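Local coordinates for sulfur oxidation protein soxB (Thermus thermophilus, PDB 2WDD), which probably hydrolyses sulfur-sulfur bonds in cysteine S-thiosulfonate adducts as the two-manganese thiosulfohydrolase of the Sox sulfur oxidation pathway, at residues A[20-32]-A[326-339]. Residues are numbered along the deposited sequence; the frame is centred on the assembly and turned at random.
Sequences LYDLPPYGDATLL and NLRVRVLPVLAEHL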
loop_
_atom_site.group_PDB
_atom_site.type_symbol
_atom_site.label_atom_id
_atom_site.label_comp_id
_atom_site.label_asym_id
_atom_site.label_seq_id
_atom_site.Cartn_x
_atom_site.Cartn_y
_atom_site.Cartn_z
ATOM N N LEU A 20 -1.496 8.091 22.254
ATOM C CA LEU A 20 -2.867 7.811 22.671
ATOM C C LEU A 20 -3.895 8.697 21.966
ATOM O O LEU A 20 -3.565 9.421 21.025
ATOM C CB LEU A 20 -3.008 7.865 24.195
ATOM C CG LEU A 20 -3.361 9.190 24.871
ATOM C CD1 LEU A 20 -3.477 8.981 26.379
ATOM C CD2 LEU A 20 -2.328 10.261 24.547
ATOM N N TYR A 21 -5.141 8.635 22.424
ATOM C CA TYR A 21 -6.238 9.343 21.775
ATOM C C TYR A 21 -6.731 10.653 22.395
ATOM O O TYR A 21 -7.373 11.453 21.714
ATOM C CB TYR A 21 -7.409 8.383 21.578
ATOM C CG TYR A 21 -6.985 7.010 21.101
ATOM C CD1 TYR A 21 -6.315 6.854 19.894
ATOM C CD2 TYR A 21 -7.252 5.873 21.855
ATOM C CE1 TYR A 21 -5.923 5.609 19.452
ATOM C CE2 TYR A 21 -6.864 4.620 21.421
ATOM C CZ TYR A 21 -6.200 4.498 20.214
ATOM O OH TYR A 21 -5.821 3.257 19.761
ATOM N N ASP A 22 -6.450 10.868 23.678
ATOM C CA ASP A 22 -6.900 12.079 24.365
ATOM C C ASP A 22 -5.967 13.258 24.113
ATOM O O ASP A 22 -5.117 13.579 24.943
ATOM C CB ASP A 22 -7.044 11.828 25.869
ATOM C CG ASP A 22 -7.721 12.981 26.590
ATOM O OD1 ASP A 22 -8.528 13.692 25.956
ATOM O OD2 ASP A 22 -7.447 13.176 27.793
ATOM N N LEU A 23 -6.143 13.907 22.966
ATOM C CA LEU A 23 -5.316 15.044 22.580
ATOM C C LEU A 23 -5.991 16.383 22.838
ATOM O O LEU A 23 -7.178 16.552 22.582
ATOM C CB LEU A 23 -4.974 14.951 21.089
ATOM C CG LEU A 23 -3.990 13.878 20.626
ATOM C CD1 LEU A 23 -4.143 13.669 19.122
ATOM C CD2 LEU A 23 -2.564 14.290 20.960
ATOM N N PRO A 24 -5.216 17.376 23.295
ATOM C CA PRO A 24 -5.775 18.712 23.521
ATOM C C PRO A 24 -6.006 19.399 22.181
ATOM O O PRO A 24 -5.472 18.972 21.154
ATOM C CB PRO A 24 -4.665 19.429 24.299
ATOM C CG PRO A 24 -3.419 18.687 23.977
ATOM C CD PRO A 24 -3.829 17.261 23.776
ATOM N N PRO A 25 -6.807 20.474 22.169
ATOM C CA PRO A 25 -7.074 21.183 20.911
ATOM C C PRO A 25 -5.808 21.825 20.353
ATOM O O PRO A 25 -4.881 22.138 21.097
ATOM C CB PRO A 25 -8.069 22.279 21.326
ATOM C CG PRO A 25 -8.659 21.805 22.617
ATOM C CD PRO A 25 -7.568 21.035 23.297
ATOM N N TYR A 26 -5.778 22.017 19.037
ATOM C CA TYR A 26 -4.659 22.670 18.375
ATOM C C TYR A 26 -5.075 23.159 16.997
ATOM O O TYR A 26 -5.566 22.382 16.180
ATOM C CB TYR A 26 -3.458 21.728 18.226
ATOM C CG TYR A 26 -2.236 22.401 17.622
ATOM C CD1 TYR A 26 -1.214 22.889 18.430
ATOM C CD2 TYR A 26 -2.125 22.590 16.248
ATOM C CE1 TYR A 26 -0.110 23.530 17.887
ATOM C CE2 TYR A 26 -1.020 23.226 15.694
ATOM C CZ TYR A 26 -0.015 23.687 16.516
ATOM O OH TYR A 26 1.092 24.304 15.975
ATOM N N GLY A 27 -4.874 24.446 16.744
ATOM C CA GLY A 27 -5.128 25.037 15.446
ATOM C C GLY A 27 -6.551 25.340 15.023
ATOM O O GLY A 27 -7.493 25.321 15.827
ATOM N N ASP A 28 -6.682 25.630 13.732
ATOM C CA ASP A 28 -7.936 26.026 13.113
ATOM C C ASP A 28 -8.655 24.897 12.391
ATOM O O ASP A 28 -9.871 24.952 12.205
ATOM C CB ASP A 28 -7.658 27.135 12.102
ATOM C CG ASP A 28 -6.828 28.262 12.688
ATOM O OD1 ASP A 28 -7.344 28.957 13.587
ATOM O OD2 ASP A 28 -5.667 28.455 12.262
ATOM N N ALA A 29 -7.897 23.908 11.932
ATOM C CA ALA A 29 -8.488 22.814 11.172
ATOM C C ALA A 29 -7.804 21.511 11.517
ATOM O O ALA A 29 -6.614 21.481 11.834
ATOM C CB ALA A 29 -8.357 23.084 9.677
ATOM N N THR A 30 -8.556 20.427 11.430
ATOM C CA THR A 30 -7.991 19.120 11.691
ATOM C C THR A 30 -8.294 18.216 10.524
ATOM O O THR A 30 -9.442 18.109 10.102
ATOM C CB THR A 30 -8.533 18.505 12.973
ATOM O OG1 THR A 30 -8.148 19.325 14.086
ATOM C CG2 THR A 30 -7.969 17.085 13.161
ATOM N N LEU A 31 -7.261 17.536 10.035
ATOM C CA LEU A 31 -7.427 16.561 8.963
ATOM C C LEU A 31 -7.262 15.173 9.588
ATOM O O LEU A 31 -6.310 14.920 10.339
ATOM C CB LEU A 31 -6.392 16.778 7.854
ATOM C CG LEU A 31 -6.229 18.207 7.316
ATOM C CD1 LEU A 31 -5.186 18.249 6.224
ATOM C CD2 LEU A 31 -7.571 18.734 6.806
ATOM N N LEU A 32 -8.232 14.301 9.335
ATOM C CA LEU A 32 -8.204 12.920 9.816
ATOM C C LEU A 32 -7.968 12.124 8.542
ATOM O O LEU A 32 -8.841 12.042 7.673
ATOM C CB LEU A 32 -9.518 12.538 10.491
ATOM C CG LEU A 32 -9.827 13.462 11.687
ATOM C CD1 LEU A 32 -11.207 13.171 12.292
ATOM C CD2 LEU A 32 -8.722 13.370 12.754
ATOM N N ASN A 326 1.891 26.504 11.350
ATOM C CA ASN A 326 2.438 25.405 12.117
ATOM C C ASN A 326 1.458 24.239 12.080
ATOM O O ASN A 326 0.311 24.391 11.662
ATOM C CB ASN A 326 2.707 25.836 13.561
ATOM C CG ASN A 326 3.968 25.208 14.130
ATOM O OD1 ASN A 326 4.317 24.078 13.791
ATOM N ND2 ASN A 326 4.661 25.938 15.004
ATOM N N LEU A 327 1.918 23.072 12.510
ATOM C CA LEU A 327 1.054 21.899 12.513
ATOM C C LEU A 327 1.450 20.904 13.577
ATOM O O LEU A 327 2.605 20.850 14.006
ATOM C CB LEU A 327 1.075 21.209 11.144
ATOM C CG LEU A 327 2.313 20.374 10.792
ATOM C CD1 LEU A 327 2.098 19.704 9.421
ATOM C CD2 LEU A 327 3.563 21.225 10.788
ATOM N N ARG A 328 0.484 20.094 13.981
ATOM C CA ARG A 328 0.726 19.024 14.923
ATOM C C ARG A 328 0.299 17.729 14.232
ATOM O O ARG A 328 -0.813 17.631 13.729
ATOM C CB ARG A 328 -0.074 19.222 16.204
ATOM C CG ARG A 328 0.233 18.171 17.258
ATOM C CD ARG A 328 -0.626 18.341 18.498
ATOM N NE ARG A 328 -2.038 18.101 18.219
ATOM C CZ ARG A 328 -3.020 18.293 19.094
ATOM N NH1 ARG A 328 -2.749 18.710 20.326
ATOM N NH2 ARG A 328 -4.274 18.054 18.739
ATOM N N VAL A 329 1.195 16.753 14.197
ATOM C CA VAL A 329 0.918 15.480 13.545
ATOM C C VAL A 329 0.960 14.386 14.592
ATOM O O VAL A 329 1.909 14.300 15.381
ATOM C CB VAL A 329 1.983 15.190 12.461
ATOM C CG1 VAL A 329 1.819 13.778 11.902
ATOM C CG2 VAL A 329 1.948 16.247 11.353
ATOM N N ARG A 330 -0.065 13.543 14.603
ATOM C CA ARG A 330 -0.095 12.414 15.507
ATOM C C ARG A 330 -0.564 11.185 14.757
ATOM O O ARG A 330 -1.616 11.205 14.133
ATOM C CB ARG A 330 -1.022 12.670 16.694
ATOM C CG ARG A 330 -0.512 13.751 17.634
ATOM C CD ARG A 330 0.753 13.308 18.357
ATOM N NE ARG A 330 1.173 14.296 19.352
ATOM C CZ ARG A 330 2.032 15.277 19.099
ATOM N NH1 ARG A 330 2.565 15.391 17.891
ATOM N NH2 ARG A 330 2.362 16.142 20.052
ATOM N N VAL A 331 0.219 10.117 14.843
ATOM C CA VAL A 331 -0.159 8.839 14.260
ATOM C C VAL A 331 -0.963 8.135 15.342
ATOM O O VAL A 331 -0.418 7.782 16.395
ATOM C CB VAL A 331 1.098 8.013 13.898
ATOM C CG1 VAL A 331 0.696 6.563 13.535
ATOM C CG2 VAL A 331 1.864 8.682 12.748
ATOM N N LEU A 332 -2.262 7.969 15.114
ATOM C CA LEU A 332 -3.128 7.308 16.096
ATOM C C LEU A 332 -3.313 5.829 15.757
ATOM O O LEU A 332 -3.930 5.483 14.753
ATOM C CB LEU A 332 -4.486 7.999 16.168
ATOM C CG LEU A 332 -4.436 9.510 16.375
ATOM C CD1 LEU A 332 -5.844 10.090 16.328
ATOM C CD2 LEU A 332 -3.748 9.844 17.704
ATOM N N PRO A 333 -2.770 4.934 16.593
ATOM C CA PRO A 333 -2.929 3.511 16.278
ATOM C C PRO A 333 -4.389 3.045 16.318
ATOM O O PRO A 333 -5.132 3.353 17.254
ATOM C CB PRO A 333 -2.102 2.806 17.372
ATOM C CG PRO A 333 -1.203 3.891 17.947
ATOM C CD PRO A 333 -2.013 5.151 17.836
ATOM N N VAL A 334 -4.811 2.328 15.280
ATOM C CA VAL A 334 -6.160 1.755 15.251
ATOM C C VAL A 334 -6.073 0.371 15.897
ATOM O O VAL A 334 -5.738 -0.623 15.239
ATOM C CB VAL A 334 -6.715 1.671 13.814
ATOM C CG1 VAL A 334 -8.121 1.077 13.827
ATOM C CG2 VAL A 334 -6.744 3.041 13.178
ATOM N N LEU A 335 -6.294 0.314 17.211
ATOM C CA LEU A 335 -6.196 -0.944 17.937
ATOM C C LEU A 335 -7.581 -1.368 18.391
ATOM O O LEU A 335 -8.151 -0.772 19.300
ATOM C CB LEU A 335 -5.260 -0.802 19.137
ATOM C CG LEU A 335 -3.783 -0.530 18.812
ATOM C CD1 LEU A 335 -3.061 -0.027 20.045
ATOM C CD2 LEU A 335 -3.108 -1.792 18.286
ATOM N N ALA A 336 -8.134 -2.368 17.717
ATOM C CA ALA A 336 -9.483 -2.843 18.008
ATOM C C ALA A 336 -9.729 -3.224 19.464
ATOM O O ALA A 336 -10.848 -3.079 19.962
ATOM C CB ALA A 336 -9.865 -3.994 17.084
ATOM N N GLU A 337 -8.703 -3.721 20.148
ATOM C CA GLU A 337 -8.865 -4.086 21.558
ATOM C C GLU A 337 -8.891 -2.865 22.470
ATOM O O GLU A 337 -9.168 -2.986 23.663
ATOM C CB GLU A 337 -7.736 -5.018 22.017
ATOM C CG GLU A 337 -7.745 -6.359 21.347
ATOM C CD GLU A 337 -6.756 -7.329 21.962
ATOM O OE1 GLU A 337 -6.174 -7.014 23.027
ATOM O OE2 GLU A 337 -6.572 -8.412 21.378
ATOM N N HIS A 338 -8.596 -1.690 21.926
ATOM C CA HIS A 338 -8.486 -0.492 22.745
ATOM C C HIS A 338 -9.369 0.670 22.325
ATOM O O HIS A 338 -9.168 1.813 22.745
ATOM C CB HIS A 338 -7.016 -0.098 22.833
ATOM C CG HIS A 338 -6.155 -1.209 23.344
ATOM N ND1 HIS A 338 -6.081 -1.523 24.685
ATOM C CD2 HIS A 338 -5.459 -2.172 22.694
ATOM C CE1 HIS A 338 -5.332 -2.599 24.843
ATOM N NE2 HIS A 338 -4.940 -3.014 23.650
ATOM N N LEU A 339 -10.361 0.353 21.509
ATOM C CA LEU A 339 -11.305 1.335 21.013
ATOM C C LEU A 339 -12.719 0.817 21.196
ATOM O O LEU A 339 -12.957 -0.393 21.204
ATOM C CB LEU A 339 -11.057 1.589 19.526
ATOM C CG LEU A 339 -9.798 2.388 19.209
ATOM C CD1 LEU A 339 -9.448 2.257 17.723
ATOM C CD2 LEU A 339 -9.984 3.848 19.605
#
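With CG anti to the backbone N in both Tyr26 and Arg328 (chi1 -176° in each), the two side chains run antiparallel alongside one another, and a bend at chi3 (66°) turns the arginine head toward the loop. Ring and guanidinium planes differ by 31°. The Arg328 CB lies over one face of the Tyr26 ring, 4.1 Å from its centroid, a CH-pi contact, while Tyr26 CB sits above the centre of the guanidinium, 3.6 Å from Arg328 CZ. Leu23 CD2 lies more loosely over the opposite face, and the two aliphatic carbons flank the group and limit its tilting. In its plane, both terminal nitrogens grip one oxygen end-on: Arg328 NH2 meets Pro24 O at 2.8 Å, nearly in line with the C=O bond, whereas Arg328 NH1 reaches Pro24 O at 2.9 Å from above the carbonyl plane. A salt bridge to Asp316 balances the positive charge and gives Arg328 NH2 a second partner, so the head is probably kept from rotating. Replacing Arg328 by a leucine would probably leave Pro24 O without both donors and Asp316 without this cationic mate. Farther along, Leu23 CD1 packs 3.9 Å from Arg330 CG and 4.1 Å from Leu332 CD2.

At the other end, Tyr21 OH donates to Pro333 O at 2.6 Å, the oxygen lying near the ring plane at its edge, and Leu339 CD2 sits over one face, toward the rim, 4.0 Å from the Tyr21 ring centroid, a CH-pi contact.

The N-terminal loop thus runs beside strand 323-333, an outermost strand of its mixed sheet, before entering strand 29-34; strand 311-320 lies between the two strands, and helix 104-120 meets the contact through Leu110 against Tyr21 and Gln114 against Leu332.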